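Local structure of sulfoquinovosidase (Escherichia coli, 5AEG) at residues A[285-290]-A[328-333]; A[256-261]-A[281-286]. The protein hydrolyses sulfoquinovosyl diacylglycerides and simple sulfoquinovosides such as sulfoquinovosyl glycerol, releasing sulfoquinovose for sulfoglycolysis. All coordinates share one frame; numbering follows the deposited sequence.

Contact 1: A[285-290]-A[328-333]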
ATOM      1  N   ILE A 285       6.772  21.996  -0.431  1.00 21.38           N
ATOM      2  CA  ILE A 285       7.266  21.752  -1.753  1.00 21.74           C
ATOM      3  C   ILE A 285       7.996  20.399  -1.783  1.00 21.30           C
ATOM      4  O   ILE A 285       8.913  20.158  -0.993  1.00 21.00           O
ATOM      5  CB  ILE A 285       8.305  22.850  -2.087  1.00 23.91           C
ATOM      6  CG1 ILE A 285       7.571  24.224  -2.149  1.00 24.20           C
ATOM      7  CG2 ILE A 285       8.973  22.563  -3.431  1.00 23.47           C
ATOM      8  CD1 ILE A 285       8.522  25.352  -2.369  1.00 26.92           C
ATOM      9  N   TRP A 286       7.616  19.574  -2.705  1.00 19.85           N
ATOM     10  CA  TRP A 286       8.187  18.218  -2.859  1.00 19.55           C
ATOM     11  C   TRP A 286       8.839  18.243  -4.267  1.00 20.92           C
ATOM     12  O   TRP A 286       8.162  18.385  -5.281  1.00 21.46           O
ATOM     13  CB  TRP A 286       7.066  17.159  -2.837  1.00 18.21           C
ATOM     14  CG  TRP A 286       7.623  15.831  -3.292  1.00 19.11           C
ATOM     15  CD1 TRP A 286       8.692  15.191  -2.774  1.00 18.87           C
ATOM     16  CD2 TRP A 286       7.220  15.092  -4.438  1.00 16.86           C
ATOM     17  NE1 TRP A 286       8.963  14.041  -3.489  1.00 22.03           N
ATOM     18  CE2 TRP A 286       8.058  13.955  -4.523  1.00 18.96           C
ATOM     19  CE3 TRP A 286       6.185  15.219  -5.331  1.00 17.77           C
ATOM     20  CZ2 TRP A 286       7.955  13.029  -5.573  1.00 18.98           C
ATOM     21  CZ3 TRP A 286       6.038  14.235  -6.334  1.00 18.70           C
ATOM     22  CH2 TRP A 286       6.943  13.200  -6.459  1.00 17.81           C
ATOM     23  N   ALA A 287      10.163  18.228  -4.279  1.00 22.39           N
ATOM     24  CA  ALA A 287      10.962  18.371  -5.499  1.00 21.62           C
ATOM     25  C   ALA A 287      11.815  17.116  -5.641  1.00 21.01           C
ATOM     26  O   ALA A 287      12.926  16.993  -5.048  1.00 22.52           O
ATOM     27  CB  ALA A 287      11.878  19.619  -5.392  1.00 22.53           C
ATOM     28  N   GLN A 288      11.319  16.163  -6.398  1.00 20.54           N
ATOM     29  CA  GLN A 288      12.057  14.899  -6.518  1.00 20.53           C
ATOM     30  C   GLN A 288      13.421  15.011  -7.287  1.00 20.57           C
ATOM     31  O   GLN A 288      14.263  14.088  -7.143  1.00 22.35           O
ATOM     32  CB  GLN A 288      11.195  13.811  -7.101  1.00 20.75           C
ATOM     33  CG  GLN A 288      10.714  14.043  -8.529  1.00 25.60           C
ATOM     34  CD  GLN A 288       9.999  12.825  -9.110  1.00 24.97           C
ATOM     35  OE1 GLN A 288       9.907  11.762  -8.471  1.00 24.61           O
ATOM     36  NE2 GLN A 288       9.621  12.946 -10.397  1.00 24.40           N
ATOM     37  N   ASP A 289      13.583  16.080  -8.073  1.00 21.21           N
ATOM     38  CA  ASP A 289      14.873  16.358  -8.773  1.00 20.32           C
ATOM     39  C   ASP A 289      15.909  17.145  -7.966  1.00 22.52           C
ATOM     40  O   ASP A 289      16.873  17.615  -8.582  1.00 21.71           O
ATOM     41  CB  ASP A 289      14.638  17.000 -10.204  1.00 23.41           C
ATOM     42  CG  ASP A 289      14.006  18.328 -10.159  1.00 22.88           C
ATOM     43  OD1 ASP A 289      13.296  18.588  -9.161  1.00 22.07           O
ATOM     44  OD2 ASP A 289      14.235  19.164 -11.071  1.00 24.16           O
ATOM     45  N   TRP A 290      15.779  17.151  -6.625  1.00 25.29           N
ATOM     46  CA  TRP A 290      16.700  17.732  -5.703  1.00 25.41           C
ATOM     47  C   TRP A 290      18.159  17.268  -5.874  1.00 24.87           C
ATOM     48  O   TRP A 290      19.090  18.012  -5.543  1.00 25.23           O
ATOM     49  CB  TRP A 290      16.259  17.522  -4.281  1.00 24.98           C
ATOM     50  CG  TRP A 290      16.512  16.136  -3.797  1.00 21.89           C
ATOM     51  CD1 TRP A 290      15.942  14.997  -4.286  1.00 23.89           C
ATOM     52  CD2 TRP A 290      17.464  15.723  -2.817  1.00 24.11           C
ATOM     53  NE1 TRP A 290      16.466  13.914  -3.642  1.00 21.15           N
ATOM     54  CE2 TRP A 290      17.420  14.324  -2.761  1.00 24.46           C
ATOM     55  CE3 TRP A 290      18.369  16.399  -1.998  1.00 24.62           C
ATOM     56  CZ2 TRP A 290      18.227  13.558  -1.858  1.00 24.89           C
ATOM     57  CZ3 TRP A 290      19.160  15.651  -1.079  1.00 26.55           C
ATOM     58  CH2 TRP A 290      19.076  14.236  -1.049  1.00 27.32           C
ATOM     59  N   VAL A 328       6.583  26.434   5.313  1.00 26.70           N
ATOM     60  CA  VAL A 328       6.709  25.562   4.119  1.00 27.06           C
ATOM     61  C   VAL A 328       7.865  24.634   4.378  1.00 27.81           C
ATOM     62  O   VAL A 328       9.035  25.040   4.597  1.00 24.59           O
ATOM     63  CB  VAL A 328       6.927  26.378   2.841  1.00 28.62           C
ATOM     64  CG1 VAL A 328       7.090  25.539   1.595  1.00 29.67           C
ATOM     65  CG2 VAL A 328       5.793  27.367   2.654  1.00 29.17           C
ATOM     66  N   GLN A 329       7.534  23.359   4.341  1.00 24.96           N
ATOM     67  CA  GLN A 329       8.532  22.276   4.442  1.00 27.77           C
ATOM     68  C   GLN A 329       9.065  21.894   3.065  1.00 27.77           C
ATOM     69  O   GLN A 329       8.398  22.143   2.029  1.00 24.76           O
ATOM     70  CB  GLN A 329       7.858  21.069   5.080  1.00 26.37           C
ATOM     71  CG  GLN A 329       7.520  21.244   6.555  1.00 28.22           C
ATOM     72  CD  GLN A 329       8.777  21.273   7.435  1.00 33.16           C
ATOM     73  OE1 GLN A 329       9.733  20.603   7.187  1.00 30.62           O
ATOM     74  NE2 GLN A 329       8.786  22.129   8.385  1.00 33.07           N
ATOM     75  N   PHE A 330      10.272  21.318   3.030  1.00 25.09           N
ATOM     76  CA  PHE A 330      10.856  20.858   1.783  1.00 25.21           C
ATOM     77  C   PHE A 330      10.955  19.355   1.847  1.00 24.38           C
ATOM     78  O   PHE A 330      11.483  18.778   2.836  1.00 22.85           O
ATOM     79  CB  PHE A 330      12.296  21.409   1.536  1.00 24.25           C
ATOM     80  CG  PHE A 330      12.860  20.967   0.238  1.00 22.98           C
ATOM     81  CD1 PHE A 330      12.392  21.513  -0.938  1.00 26.29           C
ATOM     82  CD2 PHE A 330      13.783  19.954   0.179  1.00 24.65           C
ATOM     83  CE1 PHE A 330      12.886  21.075  -2.157  1.00 25.62           C
ATOM     84  CE2 PHE A 330      14.270  19.512  -1.049  1.00 22.52           C
ATOM     85  CZ  PHE A 330      13.808  20.058  -2.195  1.00 23.82           C
ATOM     86  N   LEU A 331      10.460  18.724   0.807  1.00 22.90           N
ATOM     87  CA  LEU A 331      10.478  17.254   0.732  1.00 21.66           C
ATOM     88  C   LEU A 331      11.221  16.757  -0.492  1.00 19.97           C
ATOM     89  O   LEU A 331      11.116  17.321  -1.593  1.00 21.64           O
ATOM     90  CB  LEU A 331       9.054  16.676   0.746  1.00 22.66           C
ATOM     91  CG  LEU A 331       8.181  16.854   1.970  1.00 23.90           C
ATOM     92  CD1 LEU A 331       7.492  18.195   1.973  1.00 24.51           C
ATOM     93  CD2 LEU A 331       7.105  15.761   2.056  1.00 26.98           C
ATOM     94  N   ALA A 332      11.935  15.667  -0.342  1.00 20.71           N
ATOM     95  CA  ALA A 332      12.829  15.162  -1.402  1.00 22.59           C
ATOM     96  C   ALA A 332      12.491  13.751  -1.820  1.00 22.84           C
ATOM     97  O   ALA A 332      11.343  13.397  -1.785  1.00 23.55           O
ATOM     98  CB  ALA A 332      14.285  15.346  -0.952  1.00 23.64           C
ATOM     99  N   TYR A 333      13.450  12.963  -2.295  1.00 22.37           N
ATOM    100  CA  TYR A 333      13.207  11.672  -2.897  1.00 21.98           C
ATOM    101  C   TYR A 333      14.443  10.801  -2.670  1.00 22.78           C
ATOM    102  O   TYR A 333      15.602  11.289  -2.840  1.00 18.94           O
ATOM    103  CB  TYR A 333      12.960  11.828  -4.410  1.00 18.79           C
ATOM    104  CG  TYR A 333      12.811  10.562  -5.181  1.00 21.06           C
ATOM    105  CD1 TYR A 333      13.943   9.785  -5.557  1.00 19.05           C
ATOM    106  CD2 TYR A 333      11.586  10.113  -5.609  1.00 19.36           C
ATOM    107  CE1 TYR A 333      13.782   8.590  -6.238  1.00 21.11           C
ATOM    108  CE2 TYR A 333      11.432   8.916  -6.312  1.00 23.42           C
ATOM    109  CZ  TYR A 333      12.543   8.152  -6.612  1.00 20.51           C
ATOM    110  OH  TYR A 333      12.426   7.015  -7.300  1.00 21.30           O
TER
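I285 and W286 pair in parallel with F330 and L331 on neighbouring strands of the (β/α)8 barrel of glycoside hydrolase family 31. I285 N donates to Q329 O and I285 O accepts L331 N at 2.8 Å; one step on, A287 N closes on L331 O (3.0 Å). Past this pairing, 287-290 folds into a type I turn, and two tryptophans take over the role of backbone donors. W286, its CG anti to the backbone N (chi1 168°), turns its indole toward the neighbouring strand, and NE1 meets A332 O at 3.0 Å in the plane of the ring but well above the carbonyl plane, a bent bond (132° at the hydrogen). W290 reaches back from the turn: its NE1 binds a lone pair of Y333 O at 2.9 Å, while A332 CB sits squarely over the five-membered ring, 3.5 Å from the centroid, in a CH-pi contact. The W286 and F330 side chains lie on opposite faces of the sheet. F330 packs its CE1 against A287 CB (3.7 Å) and brings CZ near W290 CB, on the side where I285 and V328 face helices 265-277 and 316-325. Q288 and Y333 run alongside each other, amide and ring planes 78° apart, with OE1 3.7 Å from Y333 CD2. Both indole N-H groups are thus spent on main-chain carbonyls. This probably helps fix the C-terminal end of the strand, where substrate-binding Q288, held through NE2 by Q262, lies beside Y333, whose hydroxyl is hydrogen-bonded to the nucleophile D405.

Contact 2: A[256-261]-A[281-286]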
ATOM      1  N   GLY A 256      -1.967  22.261   4.646  1.00 23.06           N
ATOM      2  CA  GLY A 256      -2.245  22.591   3.256  1.00 21.56           C
ATOM      3  C   GLY A 256      -1.738  21.546   2.284  1.00 21.29           C
ATOM      4  O   GLY A 256      -1.452  20.422   2.691  1.00 22.65           O
ATOM      5  N   VAL A 257      -1.612  21.950   1.006  1.00 22.11           N
ATOM      6  CA  VAL A 257      -1.139  21.035  -0.063  1.00 21.34           C
ATOM      7  C   VAL A 257       0.343  21.124  -0.157  1.00 22.29           C
ATOM      8  O   VAL A 257       0.911  22.234  -0.046  1.00 19.55           O
ATOM      9  CB  VAL A 257      -1.788  21.307  -1.415  1.00 21.88           C
ATOM     10  CG1 VAL A 257      -1.506  22.689  -2.013  1.00 21.79           C
ATOM     11  CG2 VAL A 257      -1.409  20.224  -2.435  1.00 21.25           C
ATOM     12  N   THR A 258       0.964  19.963  -0.400  1.00 18.59           N
ATOM     13  CA  THR A 258       2.396  19.896  -0.746  1.00 19.67           C
ATOM     14  C   THR A 258       2.490  19.949  -2.286  1.00 19.96           C
ATOM     15  O   THR A 258       1.957  19.071  -3.008  1.00 19.21           O
ATOM     16  CB  THR A 258       3.035  18.638  -0.152  1.00 22.39           C
ATOM     17  OG1 THR A 258       3.059  18.720   1.279  1.00 22.80           O
ATOM     18  CG2 THR A 258       4.487  18.405  -0.724  1.00 24.49           C
ATOM     19  N   LEU A 259       3.192  20.946  -2.826  1.00 19.45           N
ATOM     20  CA  LEU A 259       3.226  21.140  -4.271  1.00 18.90           C
ATOM     21  C   LEU A 259       4.353  20.351  -4.864  1.00 20.10           C
ATOM     22  O   LEU A 259       5.510  20.498  -4.427  1.00 21.40           O
ATOM     23  CB  LEU A 259       3.425  22.607  -4.618  1.00 18.86           C
ATOM     24  CG  LEU A 259       2.374  23.553  -4.146  1.00 20.57           C
ATOM     25  CD1 LEU A 259       2.866  24.992  -4.290  1.00 20.26           C
ATOM     26  CD2 LEU A 259       1.085  23.409  -4.895  1.00 20.10           C
ATOM     27  N   GLY A 260       4.045  19.485  -5.847  1.00 20.20           N
ATOM     28  CA  GLY A 260       5.067  18.656  -6.588  1.00 17.60           C
ATOM     29  C   GLY A 260       5.570  19.538  -7.681  1.00 16.40           C
ATOM     30  O   GLY A 260       4.825  19.965  -8.565  1.00 20.36           O
ATOM     31  N   ILE A 261       6.849  19.889  -7.538  1.00 20.73           N
ATOM     32  CA  ILE A 261       7.529  20.776  -8.477  1.00 19.91           C
ATOM     33  C   ILE A 261       8.907  20.179  -8.855  1.00 19.96           C
ATOM     34  O   ILE A 261       9.562  19.636  -8.028  1.00 24.25           O
ATOM     35  CB  ILE A 261       7.699  22.168  -7.905  1.00 21.47           C
ATOM     36  CG1 ILE A 261       6.352  22.752  -7.367  1.00 20.42           C
ATOM     37  CG2 ILE A 261       8.316  23.082  -8.978  1.00 22.37           C
ATOM     38  CD1 ILE A 261       6.485  24.022  -6.530  1.00 22.63           C
ATOM     39  N   LYS A 281      -3.614  27.284   0.494  1.00 21.31           N
ATOM     40  CA  LYS A 281      -2.909  26.859   1.679  1.00 21.74           C
ATOM     41  C   LYS A 281      -1.863  25.838   1.238  1.00 23.96           C
ATOM     42  O   LYS A 281      -2.252  24.715   0.795  1.00 20.35           O
ATOM     43  CB  LYS A 281      -3.835  26.213   2.716  1.00 23.38           C
ATOM     44  CG  LYS A 281      -5.087  27.008   3.096  1.00 28.41           C
ATOM     45  CD  LYS A 281      -4.722  28.409   3.510  1.00 30.44           C
ATOM     46  CE  LYS A 281      -5.898  29.074   4.240  1.00 37.44           C
ATOM     47  NZ  LYS A 281      -6.851  29.557   3.216  1.00 44.17           N
ATOM     48  N   VAL A 282      -0.609  26.204   1.422  1.00 22.90           N
ATOM     49  CA  VAL A 282       0.538  25.422   0.933  1.00 22.53           C
ATOM     50  C   VAL A 282       1.385  25.101   2.124  1.00 24.35           C
ATOM     51  O   VAL A 282       1.853  26.016   2.816  1.00 26.91           O
ATOM     52  CB  VAL A 282       1.381  26.177  -0.106  1.00 20.81           C
ATOM     53  CG1 VAL A 282       2.538  25.299  -0.604  1.00 22.87           C
ATOM     54  CG2 VAL A 282       0.587  26.558  -1.314  1.00 21.14           C
ATOM     55  N   ASN A 283       1.597  23.822   2.391  1.00 21.39           N
ATOM     56  CA  ASN A 283       2.422  23.415   3.529  1.00 22.84           C
ATOM     57  C   ASN A 283       3.818  22.950   3.140  1.00 23.00           C
ATOM     58  O   ASN A 283       4.665  22.568   4.013  1.00 22.59           O
ATOM     59  CB  ASN A 283       1.722  22.346   4.344  1.00 23.96           C
ATOM     60  CG  ASN A 283       1.708  20.963   3.679  1.00 22.82           C
ATOM     61  OD1 ASN A 283       1.941  20.817   2.483  1.00 23.37           O
ATOM     62  ND2 ASN A 283       1.441  19.953   4.478  1.00 24.30           N
ATOM     63  N   GLY A 284       4.057  22.888   1.833  1.00 20.75           N
ATOM     64  CA  GLY A 284       5.283  22.216   1.372  1.00 21.19           C
ATOM     65  C   GLY A 284       5.530  22.266  -0.102  1.00 19.83           C
ATOM     66  O   GLY A 284       4.617  22.458  -0.898  1.00 19.59           O
ATOM     67  N   ILE A 285       6.772  21.996  -0.431  1.00 21.38           N
ATOM     68  CA  ILE A 285       7.266  21.752  -1.753  1.00 21.74           C
ATOM     69  C   ILE A 285       7.996  20.399  -1.783  1.00 21.30           C
ATOM     70  O   ILE A 285       8.913  20.158  -0.993  1.00 21.00           O
ATOM     71  CB  ILE A 285       8.305  22.850  -2.087  1.00 23.91           C
ATOM     72  CG1 ILE A 285       7.571  24.224  -2.149  1.00 24.20           C
ATOM     73  CG2 ILE A 285       8.973  22.563  -3.431  1.00 23.47           C
ATOM     74  CD1 ILE A 285       8.522  25.352  -2.369  1.00 26.92           C
ATOM     75  N   TRP A 286       7.616  19.574  -2.705  1.00 19.85           N
ATOM     76  CA  TRP A 286       8.187  18.218  -2.859  1.00 19.55           C
ATOM     77  C   TRP A 286       8.839  18.243  -4.267  1.00 20.92           C
ATOM     78  O   TRP A 286       8.162  18.385  -5.281  1.00 21.46           O
ATOM     79  CB  TRP A 286       7.066  17.159  -2.837  1.00 18.21           C
ATOM     80  CG  TRP A 286       7.623  15.831  -3.292  1.00 19.11           C
ATOM     81  CD1 TRP A 286       8.692  15.191  -2.774  1.00 18.87           C
ATOM     82  CD2 TRP A 286       7.220  15.092  -4.438  1.00 16.86           C
ATOM     83  NE1 TRP A 286       8.963  14.041  -3.489  1.00 22.03           N
ATOM     84  CE2 TRP A 286       8.058  13.955  -4.523  1.00 18.96           C
ATOM     85  CE3 TRP A 286       6.185  15.219  -5.331  1.00 17.77           C
ATOM     86  CZ2 TRP A 286       7.955  13.029  -5.573  1.00 18.98           C
ATOM     87  CZ3 TRP A 286       6.038  14.235  -6.334  1.00 18.70           C
ATOM     88  CH2 TRP A 286       6.943  13.200  -6.459  1.00 17.81           C
TER
HETATM   89  O   HOH W   1       1.543  17.250   3.050  1.00 22.17           O
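T258 and N283 cross obliquely on adjacent parallel strands, OG1 donating a hydrogen bond to N283 OD1 at 2.7 Å, tilted 24° from the amide's carbonyl plane. The N283 CG stands between its own backbone N and carbonyl carbon (chi1 74°), a torsion that swings the amide back over strand 257-260. A water completes the bridge, donating to T258 OG1 and accepting from N283 ND2 at 3.1 Å; ND2 also binds W252 O. An alanine in place of N283 would probably leave the T258 hydroxyl without this acceptor, and the bridging water and the W252 carbonyl without the amide donor. The other branch of T258, CG2, meets W286 CB at 3.6 Å, the side chains roughly perpendicular, and G260 lies close against the indole, its CA 3.8 Å from W286 CE3, where a CB would be tight. On the face toward helix 265-277, opposite T258, L259 crosses V282 at about a right angle, CD1 against CG1 (3.7 Å). The register slips by one between V257 and T258, a beta bulge: V257 N binds K281 O before it, V257 O takes N283 N within it, and L259 O takes W286 N at 2.9 Å after it. At G256, a side chain would run into K281 O. Within this beta-alpha-beta unit of the barrel, the threonine-asparagine-water bridge satisfies the buried T258 hydroxyl and N283 amide beside the bulge.

From the N-terminal side, strand 257-260 comes first, then helix 265-277, then strand 282-286; contact 2 closes this beta-alpha-beta crossover. Contact 1 closes the next, longer excursion, which runs through strands 293-296 and 299-302 and helix 316-325 before returning as strand 329-334. The two loops neither nest nor cross: they follow in series and share I285 and W286, so strand 282-286 is the middle of three consecutive parallel barrel strands. Direct touches join the contacts as well, Q329 N lying 3.0 Å from N283 O in a probable hydrogen bond and A287 CB packing on I261 O. Together they tie a continuous arc of the barrel wall.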